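PDB 2ZUX: rhamnogalacturonan endolyase YesW from Bacillus subtilis, which cleaves the rhamnogalacturonan backbone of plant cell-wall pectin by endo-type elimination, releasing oligosaccharides, and needs calcium or manganese for activity. Local coordinates for residues T452-W457 / A499-Q504; N470-W475 / V515-E520; N38-G43 / T68-V73. All blocks are in the same frame, centred on the assembly; numbering follows the deposited sequence.

Contact 1. Residues T452-W457 / A499-Q504; sequences TNFGIW and ATPTLQ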
loop_
_atom_site.group_PDB
_atom_site.type_symbol
_atom_site.label_atom_id
_atom_site.label_comp_id
_atom_site.label_asym_id
_atom_site.label_seq_id
_atom_site.Cartn_x
_atom_site.Cartn_y
_atom_site.Cartn_z
ATOM N N THR A 452 -8.900 14.138 -4.862
ATOM C CA THR A 452 -9.586 13.124 -4.075
ATOM C C THR A 452 -8.933 11.784 -4.397
ATOM O O THR A 452 -9.530 10.904 -5.030
ATOM C CB THR A 452 -11.104 13.124 -4.361
ATOM O OG1 THR A 452 -11.575 14.474 -4.313
ATOM C CG2 THR A 452 -11.865 12.309 -3.321
ATOM N N ASN A 453 -7.681 11.656 -3.965
ATOM C CA ASN A 453 -6.846 10.528 -4.351
ATOM C C ASN A 453 -6.123 9.969 -3.124
ATOM O O ASN A 453 -6.640 9.066 -2.480
ATOM C CB ASN A 453 -5.877 10.930 -5.478
ATOM C CG ASN A 453 -5.145 9.748 -6.058
ATOM O OD1 ASN A 453 -5.443 8.601 -5.728
ATOM N ND2 ASN A 453 -4.202 10.014 -6.950
ATOM N N PHE A 454 -4.955 10.515 -2.787
ATOM C CA PHE A 454 -4.199 10.073 -1.615
ATOM C C PHE A 454 -4.150 11.187 -0.573
ATOM O O PHE A 454 -4.232 12.377 -0.894
ATOM C CB PHE A 454 -2.748 9.729 -2.003
ATOM C CG PHE A 454 -2.520 8.299 -2.476
ATOM C CD1 PHE A 454 -3.446 7.615 -3.272
ATOM C CD2 PHE A 454 -1.319 7.673 -2.173
ATOM C CE1 PHE A 454 -3.180 6.312 -3.718
ATOM C CE2 PHE A 454 -1.051 6.381 -2.603
ATOM C CZ PHE A 454 -1.984 5.700 -3.377
ATOM N N GLY A 455 -3.994 10.778 0.682
ATOM C CA GLY A 455 -3.558 11.660 1.754
ATOM C C GLY A 455 -2.151 11.238 2.121
ATOM O O GLY A 455 -1.828 10.047 2.065
ATOM N N ILE A 456 -1.316 12.226 2.453
ATOM C CA ILE A 456 0.080 11.986 2.807
ATOM C C ILE A 456 0.525 12.888 3.959
ATOM O O ILE A 456 0.201 14.089 3.979
ATOM C CB ILE A 456 1.009 12.200 1.583
ATOM C CG1 ILE A 456 2.441 11.810 1.934
ATOM C CG2 ILE A 456 0.911 13.644 1.055
ATOM C CD1 ILE A 456 3.392 11.846 0.767
ATOM N N TRP A 457 1.266 12.326 4.916
ATOM C CA TRP A 457 1.912 13.147 5.946
ATOM C C TRP A 457 3.244 13.628 5.397
ATOM O O TRP A 457 4.184 12.838 5.271
ATOM C CB TRP A 457 2.094 12.375 7.261
ATOM C CG TRP A 457 0.773 12.108 7.931
ATOM C CD1 TRP A 457 -0.067 13.046 8.476
ATOM C CD2 TRP A 457 0.126 10.839 8.102
ATOM N NE1 TRP A 457 -1.202 12.435 8.970
ATOM C CE2 TRP A 457 -1.109 11.084 8.749
ATOM C CE3 TRP A 457 0.464 9.515 7.762
ATOM C CZ2 TRP A 457 -2.002 10.056 9.072
ATOM C CZ3 TRP A 457 -0.430 8.493 8.088
ATOM C CH2 TRP A 457 -1.651 8.776 8.729
ATOM N N ALA A 499 -3.752 8.411 -11.555
ATOM C CA ALA A 499 -2.634 9.308 -11.219
ATOM C C ALA A 499 -1.996 8.980 -9.862
ATOM O O ALA A 499 -1.869 9.841 -8.985
ATOM C CB ALA A 499 -3.085 10.778 -11.292
ATOM N N THR A 500 -1.583 7.723 -9.718
ATOM C CA THR A 500 -1.025 7.228 -8.471
ATOM C C THR A 500 0.503 7.212 -8.492
ATOM O O THR A 500 1.109 6.987 -9.543
ATOM C CB THR A 500 -1.535 5.801 -8.171
ATOM O OG1 THR A 500 -1.255 4.941 -9.288
ATOM C CG2 THR A 500 -3.036 5.815 -7.894
ATOM N N PRO A 501 1.133 7.409 -7.324
ATOM C CA PRO A 501 2.577 7.277 -7.279
ATOM C C PRO A 501 2.953 5.800 -7.368
ATOM O O PRO A 501 2.138 4.932 -7.028
ATOM C CB PRO A 501 2.926 7.829 -5.896
ATOM C CG PRO A 501 1.733 7.496 -5.062
ATOM C CD PRO A 501 0.561 7.705 -5.995
ATOM N N THR A 502 4.169 5.509 -7.798
ATOM C CA THR A 502 4.657 4.141 -7.738
ATOM C C THR A 502 4.511 3.586 -6.315
ATOM O O THR A 502 4.089 2.442 -6.148
ATOM C CB THR A 502 6.085 4.042 -8.338
ATOM O OG1 THR A 502 5.961 3.958 -9.765
ATOM C CG2 THR A 502 6.840 2.822 -7.866
ATOM N N LEU A 503 4.795 4.401 -5.299
ATOM C CA LEU A 503 4.538 4.001 -3.916
ATOM C C LEU A 503 4.561 5.217 -3.022
ATOM O O LEU A 503 5.365 6.123 -3.241
ATOM C CB LEU A 503 5.580 2.987 -3.420
ATOM C CG LEU A 503 5.359 2.364 -2.031
ATOM C CD1 LEU A 503 4.072 1.546 -1.965
ATOM C CD2 LEU A 503 6.565 1.535 -1.622
ATOM N N GLN A 504 3.670 5.248 -2.036
ATOM C CA GLN A 504 3.768 6.196 -0.928
ATOM C C GLN A 504 3.896 5.391 0.357
ATOM O O GLN A 504 3.054 4.536 0.634
ATOM C CB GLN A 504 2.534 7.083 -0.851
ATOM C CG GLN A 504 2.527 8.035 0.339
ATOM C CD GLN A 504 1.208 8.763 0.454
ATOM O OE1 GLN A 504 0.819 9.516 -0.454
ATOM N NE2 GLN A 504 0.491 8.518 1.552
#

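Contact 2. Residues N470-W475 / V515-E520; sequences NRIDKW and VVWRTE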
loop_
_atom_site.group_PDB
_atom_site.type_symbol
_atom_site.label_atom_id
_atom_site.label_comp_id
_atom_site.label_asym_id
_atom_site.label_seq_id
_atom_site.Cartn_x
_atom_site.Cartn_y
_atom_site.Cartn_z
ATOM N N ASN A 470 1.871 14.160 -9.752
ATOM C CA ASN A 470 3.204 14.423 -9.210
ATOM C C ASN A 470 3.204 15.602 -8.238
ATOM O O ASN A 470 4.182 16.349 -8.152
ATOM C CB ASN A 470 4.222 14.639 -10.340
ATOM C CG ASN A 470 3.999 15.938 -11.101
ATOM O OD1 ASN A 470 2.884 16.455 -11.170
ATOM N ND2 ASN A 470 5.076 16.469 -11.688
ATOM N N ARG A 471 2.109 15.749 -7.495
ATOM C CA ARG A 471 1.924 16.907 -6.622
ATOM C C ARG A 471 1.587 16.523 -5.186
ATOM O O ARG A 471 0.850 15.549 -4.946
ATOM C CB ARG A 471 0.810 17.803 -7.164
ATOM C CG ARG A 471 1.138 18.471 -8.494
ATOM C CD ARG A 471 -0.034 19.276 -9.055
ATOM N NE ARG A 471 -1.263 18.493 -9.195
ATOM C CZ ARG A 471 -1.635 17.824 -10.282
ATOM N NH1 ARG A 471 -0.875 17.806 -11.372
ATOM N NH2 ARG A 471 -2.781 17.157 -10.273
ATOM N N ILE A 472 2.113 17.298 -4.241
ATOM C CA ILE A 472 1.641 17.282 -2.860
ATOM C C ILE A 472 1.045 18.661 -2.582
ATOM O O ILE A 472 1.702 19.684 -2.817
ATOM C CB ILE A 472 2.773 16.963 -1.858
ATOM C CG1 ILE A 472 3.350 15.567 -2.143
ATOM C CG2 ILE A 472 2.255 17.067 -0.414
ATOM C CD1 ILE A 472 4.532 15.190 -1.279
ATOM N N ASP A 473 -0.204 18.679 -2.122
ATOM C CA ASP A 473 -0.925 19.908 -1.812
ATOM C C ASP A 473 -1.281 19.969 -0.332
ATOM O O ASP A 473 -1.314 18.947 0.357
ATOM C CB ASP A 473 -2.224 19.990 -2.631
ATOM C CG ASP A 473 -1.998 19.884 -4.135
ATOM O OD1 ASP A 473 -1.043 20.495 -4.662
ATOM O OD2 ASP A 473 -2.798 19.198 -4.801
ATOM N N LYS A 474 -1.571 21.170 0.148
ATOM C CA LYS A 474 -2.086 21.346 1.495
ATOM C C LYS A 474 -3.380 22.141 1.453
ATOM O O LYS A 474 -3.508 23.118 0.708
ATOM C CB LYS A 474 -1.070 22.026 2.412
ATOM C CG LYS A 474 -1.423 21.874 3.901
ATOM C CD LYS A 474 -0.424 22.542 4.800
ATOM C CE LYS A 474 -0.879 22.459 6.236
ATOM N NZ LYS A 474 -0.757 21.087 6.787
ATOM N N TRP A 475 -4.342 21.696 2.249
ATOM C CA TRP A 475 -5.635 22.354 2.360
ATOM C C TRP A 475 -5.566 23.540 3.308
ATOM O O TRP A 475 -5.213 23.398 4.478
ATOM C CB TRP A 475 -6.660 21.343 2.855
ATOM C CG TRP A 475 -8.071 21.833 3.049
ATOM C CD1 TRP A 475 -8.734 21.921 4.241
ATOM C CD2 TRP A 475 -9.007 22.250 2.038
ATOM N NE1 TRP A 475 -10.021 22.359 4.037
ATOM C CE2 TRP A 475 -10.214 22.575 2.697
ATOM C CE3 TRP A 475 -8.942 22.385 0.642
ATOM C CZ2 TRP A 475 -11.346 23.024 2.014
ATOM C CZ3 TRP A 475 -10.081 22.837 -0.038
ATOM C CH2 TRP A 475 -11.266 23.144 0.654
ATOM N N VAL A 515 7.642 9.490 -1.002
ATOM C CA VAL A 515 6.951 9.199 -2.252
ATOM C C VAL A 515 7.953 8.654 -3.247
ATOM O O VAL A 515 9.045 9.206 -3.410
ATOM C CB VAL A 515 6.289 10.436 -2.868
ATOM C CG1 VAL A 515 5.385 10.022 -4.022
ATOM C CG2 VAL A 515 5.496 11.195 -1.834
ATOM N N VAL A 516 7.575 7.565 -3.908
ATOM C CA VAL A 516 8.356 7.008 -4.993
ATOM C C VAL A 516 7.585 7.280 -6.281
ATOM O O VAL A 516 6.481 6.754 -6.462
ATOM C CB VAL A 516 8.569 5.493 -4.824
ATOM C CG1 VAL A 516 9.466 4.949 -5.945
ATOM C CG2 VAL A 516 9.156 5.184 -3.446
ATOM N N TRP A 517 8.145 8.126 -7.154
ATOM C CA TRP A 517 7.590 8.357 -8.492
ATOM C C TRP A 517 8.611 7.914 -9.526
ATOM O O TRP A 517 9.811 8.104 -9.343
ATOM C CB TRP A 517 7.321 9.842 -8.751
ATOM C CG TRP A 517 6.074 10.448 -8.175
ATOM C CD1 TRP A 517 4.781 10.189 -8.529
ATOM C CD2 TRP A 517 6.022 11.492 -7.198
ATOM N NE1 TRP A 517 3.919 10.989 -7.803
ATOM C CE2 TRP A 517 4.659 11.800 -6.983
ATOM C CE3 TRP A 517 6.997 12.186 -6.470
ATOM C CZ2 TRP A 517 4.250 12.783 -6.072
ATOM C CZ3 TRP A 517 6.593 13.157 -5.569
ATOM C CH2 TRP A 517 5.231 13.442 -5.373
ATOM N N ARG A 518 8.141 7.352 -10.628
ATOM C CA ARG A 518 9.017 7.096 -11.767
ATOM C C ARG A 518 9.362 8.405 -12.472
ATOM O O ARG A 518 8.625 9.391 -12.372
ATOM C CB ARG A 518 8.334 6.162 -12.763
ATOM C CG ARG A 518 7.059 6.722 -13.356
ATOM C CD ARG A 518 6.587 5.900 -14.532
ATOM N NE ARG A 518 5.285 6.357 -14.999
ATOM C CZ ARG A 518 5.098 7.122 -16.067
ATOM N NH1 ARG A 518 6.141 7.523 -16.787
ATOM N NH2 ARG A 518 3.869 7.484 -16.416
ATOM N N THR A 519 10.483 8.417 -13.189
ATOM C CA THR A 519 10.738 9.474 -14.161
ATOM C C THR A 519 9.821 9.249 -15.361
ATOM O O THR A 519 9.280 8.155 -15.544
ATOM C CB THR A 519 12.197 9.466 -14.634
ATOM O OG1 THR A 519 12.501 8.191 -15.208
ATOM C CG2 THR A 519 13.144 9.737 -13.477
ATOM N N GLU A 520 9.655 10.277 -16.185
ATOM C CA GLU A 520 8.758 10.191 -17.342
ATOM C C GLU A 520 9.109 9.025 -18.271
ATOM O O GLU A 520 8.217 8.342 -18.787
ATOM C CB GLU A 520 8.731 11.525 -18.101
ATOM C CG GLU A 520 8.133 12.665 -17.272
ATOM C CD GLU A 520 8.358 14.048 -17.867
ATOM O OE1 GLU A 520 8.607 14.150 -19.088
ATOM O OE2 GLU A 520 8.271 15.037 -17.102
#

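Contact 3. Residues N38-G43 / T68-V73; sequences NVYRDG and TVRAVV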
loop_
_atom_site.group_PDB
_atom_site.type_symbol
_atom_site.label_atom_id
_atom_site.label_comp_id
_atom_site.label_asym_id
_atom_site.label_seq_id
_atom_site.Cartn_x
_atom_site.Cartn_y
_atom_site.Cartn_z
ATOM N N ASN A 38 21.605 11.044 20.029
ATOM C CA ASN A 38 22.712 11.922 19.677
ATOM C C ASN A 38 23.018 11.823 18.187
ATOM O O ASN A 38 23.002 10.729 17.616
ATOM C CB ASN A 38 23.958 11.598 20.506
ATOM C CG ASN A 38 23.827 12.041 21.956
ATOM O OD1 ASN A 38 23.173 13.040 22.253
ATOM N ND2 ASN A 38 24.453 11.295 22.866
ATOM N N VAL A 39 23.281 12.974 17.574
ATOM C CA VAL A 39 23.566 13.055 16.142
ATOM C C VAL A 39 25.057 13.327 15.921
ATOM O O VAL A 39 25.621 14.258 16.509
ATOM C CB VAL A 39 22.711 14.150 15.456
ATOM C CG1 VAL A 39 22.899 14.118 13.943
ATOM C CG2 VAL A 39 21.235 13.976 15.805
ATOM N N TYR A 40 25.679 12.513 15.072
ATOM C CA TYR A 40 27.110 12.629 14.783
ATOM C C TYR A 40 27.372 12.888 13.310
ATOM O O TYR A 40 26.844 12.187 12.442
ATOM C CB TYR A 40 27.842 11.357 15.201
ATOM C CG TYR A 40 27.899 11.139 16.693
ATOM C CD1 TYR A 40 29.062 11.415 17.410
ATOM C CD2 TYR A 40 26.794 10.649 17.390
ATOM C CE1 TYR A 40 29.121 11.215 18.787
ATOM C CE2 TYR A 40 26.843 10.450 18.760
ATOM C CZ TYR A 40 28.008 10.735 19.452
ATOM O OH TYR A 40 28.059 10.532 20.812
ATOM N N ARG A 41 28.189 13.901 13.036
ATOM C CA ARG A 41 28.702 14.127 11.690
ATOM C C ARG A 41 30.165 13.693 11.637
ATOM O O ARG A 41 31.029 14.326 12.257
ATOM C CB ARG A 41 28.557 15.591 11.274
ATOM C CG ARG A 41 28.911 15.835 9.804
ATOM C CD ARG A 41 28.931 17.306 9.442
ATOM N NE ARG A 41 30.034 18.013 10.086
ATOM C CZ ARG A 41 29.897 19.052 10.904
ATOM N NH1 ARG A 41 28.699 19.541 11.189
ATOM N NH2 ARG A 41 30.974 19.616 11.436
ATOM N N ASP A 42 30.418 12.603 10.911
ATOM C CA ASP A 42 31.757 12.025 10.754
ATOM C C ASP A 42 32.459 11.782 12.094
ATOM O O ASP A 42 33.643 12.100 12.263
ATOM C CB ASP A 42 32.609 12.876 9.800
ATOM C CG ASP A 42 32.109 12.814 8.365
ATOM O OD1 ASP A 42 32.252 11.748 7.731
ATOM O OD2 ASP A 42 31.576 13.828 7.874
ATOM N N GLY A 43 31.710 11.217 13.040
ATOM C CA GLY A 43 32.250 10.819 14.340
ATOM C C GLY A 43 32.190 11.883 15.421
ATOM O O GLY A 43 32.526 11.612 16.578
ATOM N N THR A 68 25.797 9.506 11.535
ATOM C CA THR A 68 25.307 8.387 12.320
ATOM C C THR A 68 24.470 8.967 13.448
ATOM O O THR A 68 24.587 10.150 13.780
ATOM C CB THR A 68 26.444 7.527 12.917
ATOM O OG1 THR A 68 27.344 8.365 13.656
ATOM C CG2 THR A 68 27.209 6.782 11.821
ATOM N N VAL A 69 23.610 8.128 14.009
ATOM C CA VAL A 69 22.849 8.471 15.196
ATOM C C VAL A 69 23.084 7.392 16.248
ATOM O O VAL A 69 23.269 6.221 15.913
ATOM C CB VAL A 69 21.343 8.654 14.863
ATOM C CG1 VAL A 69 20.471 8.548 16.112
ATOM C CG2 VAL A 69 21.122 9.991 14.161
ATOM N N ARG A 70 23.113 7.799 17.514
ATOM C CA ARG A 70 23.217 6.861 18.622
ATOM C C ARG A 70 22.043 7.090 19.559
ATOM O O ARG A 70 21.810 8.222 19.997
ATOM C CB ARG A 70 24.539 7.044 19.379
ATOM C CG ARG A 70 25.781 6.848 18.519
ATOM C CD ARG A 70 27.058 6.901 19.348
ATOM N NE ARG A 70 28.212 7.224 18.511
ATOM C CZ ARG A 70 29.385 7.666 18.962
ATOM N NH1 ARG A 70 29.585 7.849 20.262
ATOM N NH2 ARG A 70 30.363 7.928 18.103
ATOM N N ALA A 71 21.298 6.025 19.843
ATOM C CA ALA A 71 20.232 6.081 20.837
ATOM C C ALA A 71 20.836 6.202 22.232
ATOM O O ALA A 71 21.937 5.705 22.491
ATOM C CB ALA A 71 19.343 4.846 20.748
ATOM N N VAL A 72 20.117 6.884 23.117
ATOM C CA VAL A 72 20.492 6.968 24.525
ATOM C C VAL A 72 19.381 6.307 25.321
ATOM O O VAL A 72 18.252 6.799 25.358
ATOM C CB VAL A 72 20.706 8.425 24.988
ATOM C CG1 VAL A 72 21.101 8.470 26.467
ATOM C CG2 VAL A 72 21.764 9.111 24.135
ATOM N N VAL A 73 19.715 5.173 25.931
ATOM C CA VAL A 73 18.746 4.333 26.627
ATOM C C VAL A 73 19.183 4.189 28.080
ATOM O O VAL A 73 20.324 3.805 28.351
ATOM C CB VAL A 73 18.640 2.935 25.962
ATOM C CG1 VAL A 73 17.625 2.054 26.695
ATOM C CG2 VAL A 73 18.273 3.061 24.487
HETATM O O HOH W 1 29.207 10.055 12.290
#

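Contact 1. Residues T452-W457 / A499-Q504
A single side-chain amide, that of Gln504, reaches across from 499-504 and hydrogen-bonds the backbone of strand 454-456 at Gly455, while its oxygen lies buried among carbons. Gln504 NE2 donates to the carbonyl of Gly455, at 2.8 Å from Gly455 O, and the N-H points almost straight at its acceptor (167°). That oxygen lies close to the amide plane of Gln504, and the donor stands somewhat out of the carbonyl plane. The second hydrogen of the amide is taken by Glu513, so two acceptors together fix how the amide is turned. Gln504 OE1 has no polar partner: it sits at the edge of the Phe454 ring, in its plane and 3.3 Å from Phe454 CD2, and also 3.4 Å from Ile456 CB. The C-H edge of an aromatic ring is weakly positive, which probably eases the burial of this oxygen. With CG trans to the backbone N (chi1 176°) and the next bond also extended, the chain of Gln504 slides past Phe454 in the opposite direction and crosses Ile456 at a slant. A leucine in its place would probably leave Gly455 O without this donor and Glu513 without one of its mates.

Farther along, Pro501 lies over a face of Phe454 in a CH-pi contact, with Pro501 CD 4.2 Å from the ring centroid. Asn453 ND2 hydrogen-bonds Asp468 and lies 3.1 Å from Ala499 O. Thr500 lies next to Asn495 and Asn453 next to Arg415, both substrate-binding, so this end of the contact borders the substrate site. The contact joins the edge strand 454-456 of one antiparallel propeller sheet to strand 503-505 of the next; Leu467 of strand 465-468 and Val515 of strand 514-519 fill in around Phe454, Pro501 and Ile456.

Contact 2. Residues N470-W475 / V515-E520
Strands 471-475 and 515-519 run roughly antiparallel, at 140° between their directions, but their axes approach no closer than 10.8 Å, so no backbone hydrogen bond links them and side chains bridge the gap. Most of the bridging falls to Trp517. Its indole lies against the backbone of Asn470, just before the strand: Asn470 CA sits over the ring toward its rim, 3.7 Å from Trp517 CZ2. The opposite face is covered from within its own strand by Val515 CG1, which stands above the centre of the ring system. The indole is therefore sandwiched between a main chain and a methyl group. Its CG is trans to the carbonyl carbon (chi1 -79°), which carries the ring across toward Asn470, and Trp517 NE1 hydrogen-bonds the carbonyl of Ser469.

Ile472 supplies the rest. Ile472 CG1 meets the ring edge near its plane, 4.3 Å from Trp517 CH2, while Ile472 CD1 and Val515 CG2 come tip to tip at 4.1 Å. Asn470 turns its amide away from the indole, and ND2 bonds to the carbonyl of Ala488. Around them, Leu467 of strand 465-468 touches both Val515 and Trp517, and Tyr528 meets Trp517 edge to face.

Between these two segments the meeting is one of carbon surfaces, with a single polar tie beside it, from the indole N-H to Ser469. Because that residue immediately precedes Asn470, the same turn that packs on the ring also fixes its orientation, and the join itself carries no charge pair.

Contact 3. Residues N38-G43 / T68-V73
Arg70 lays its guanidinium flat on the ring of Tyr40, a cation-pi stack with Arg70 CZ 3.7 Å from the Tyr40 ring centroid and the two planes only 13° apart. The group is shifted toward the hydroxyl end: Arg70 NH1 comes to 3.1 Å from Tyr40 OH, yet it stands over the phenol at an angle too poor for a hydrogen bond. Both groups are instead tied to Glu77, which forms a salt bridge with Arg70 NH1 and a hydrogen bond with Tyr40 OH. The carboxylate therefore fixes the stack from its end and would be expected to offset the arginine's charge. Arg70 runs extended from CG to NE, and so its chain, too, lies across the ring, with Arg70 CD 3.6 Å from Tyr40 CE2.

Beneath these side chains lies regular antiparallel pairing. Asn38 with Arg70 and Tyr40 with Thr68 are hydrogen-bonded pairs, each closed by two backbone bonds, of which Asn38 N to Arg70 O is the shortest at 2.8 Å. Strands 36-41 and 66-73 are neighbours in the seven-stranded mixed sheet of the N-terminal beta-sheet domain, and the stack lies on the face that carries Asn38, Tyr40, Thr68 and Arg70. At the turn end of the pair one water is held by Thr68 OG1, at 2.9 Å, and by the backbone N of Gly43, and it gives a weak bond to Tyr40 O.

Packing follows on both faces. Thr68 OG1 lies 3.4 Å from Tyr40 CB. Asn38 ND2 rests against the methyl Val72 CG2 while donating to Glu77, and Asn38 OD1 accepts from Asn47 ND2. On the other face the non-hydrogen-bonded pair Val39 and Val69 meets through CG2 methyls 4.3 Å apart.

Overall arrangement
Contacts 1 and 2 are two parts of one junction, with centres about 7 Å apart. Their segments alternate along the chain, so strands 454-456 and 471-476 of one antiparallel sheet face the successive, hydrogen-bonded strands 503-505 and 514-519 of the next. They touch directly: Ile456 packs on Val515, and Leu503 O probably accepts a hydrogen bond from Val516 N. Together they join adjacent sheets of the beta-propeller. Contact 3 comes first in the chain and lies in the N-terminal beta-sheet domain, its centre about 33 Å from that of contact 1 and about 31 Å from that of contact 2. Contact 3 shows a sheet held by backbone pairing, while contacts 1 and 2 show sheets meeting mainly through side chains.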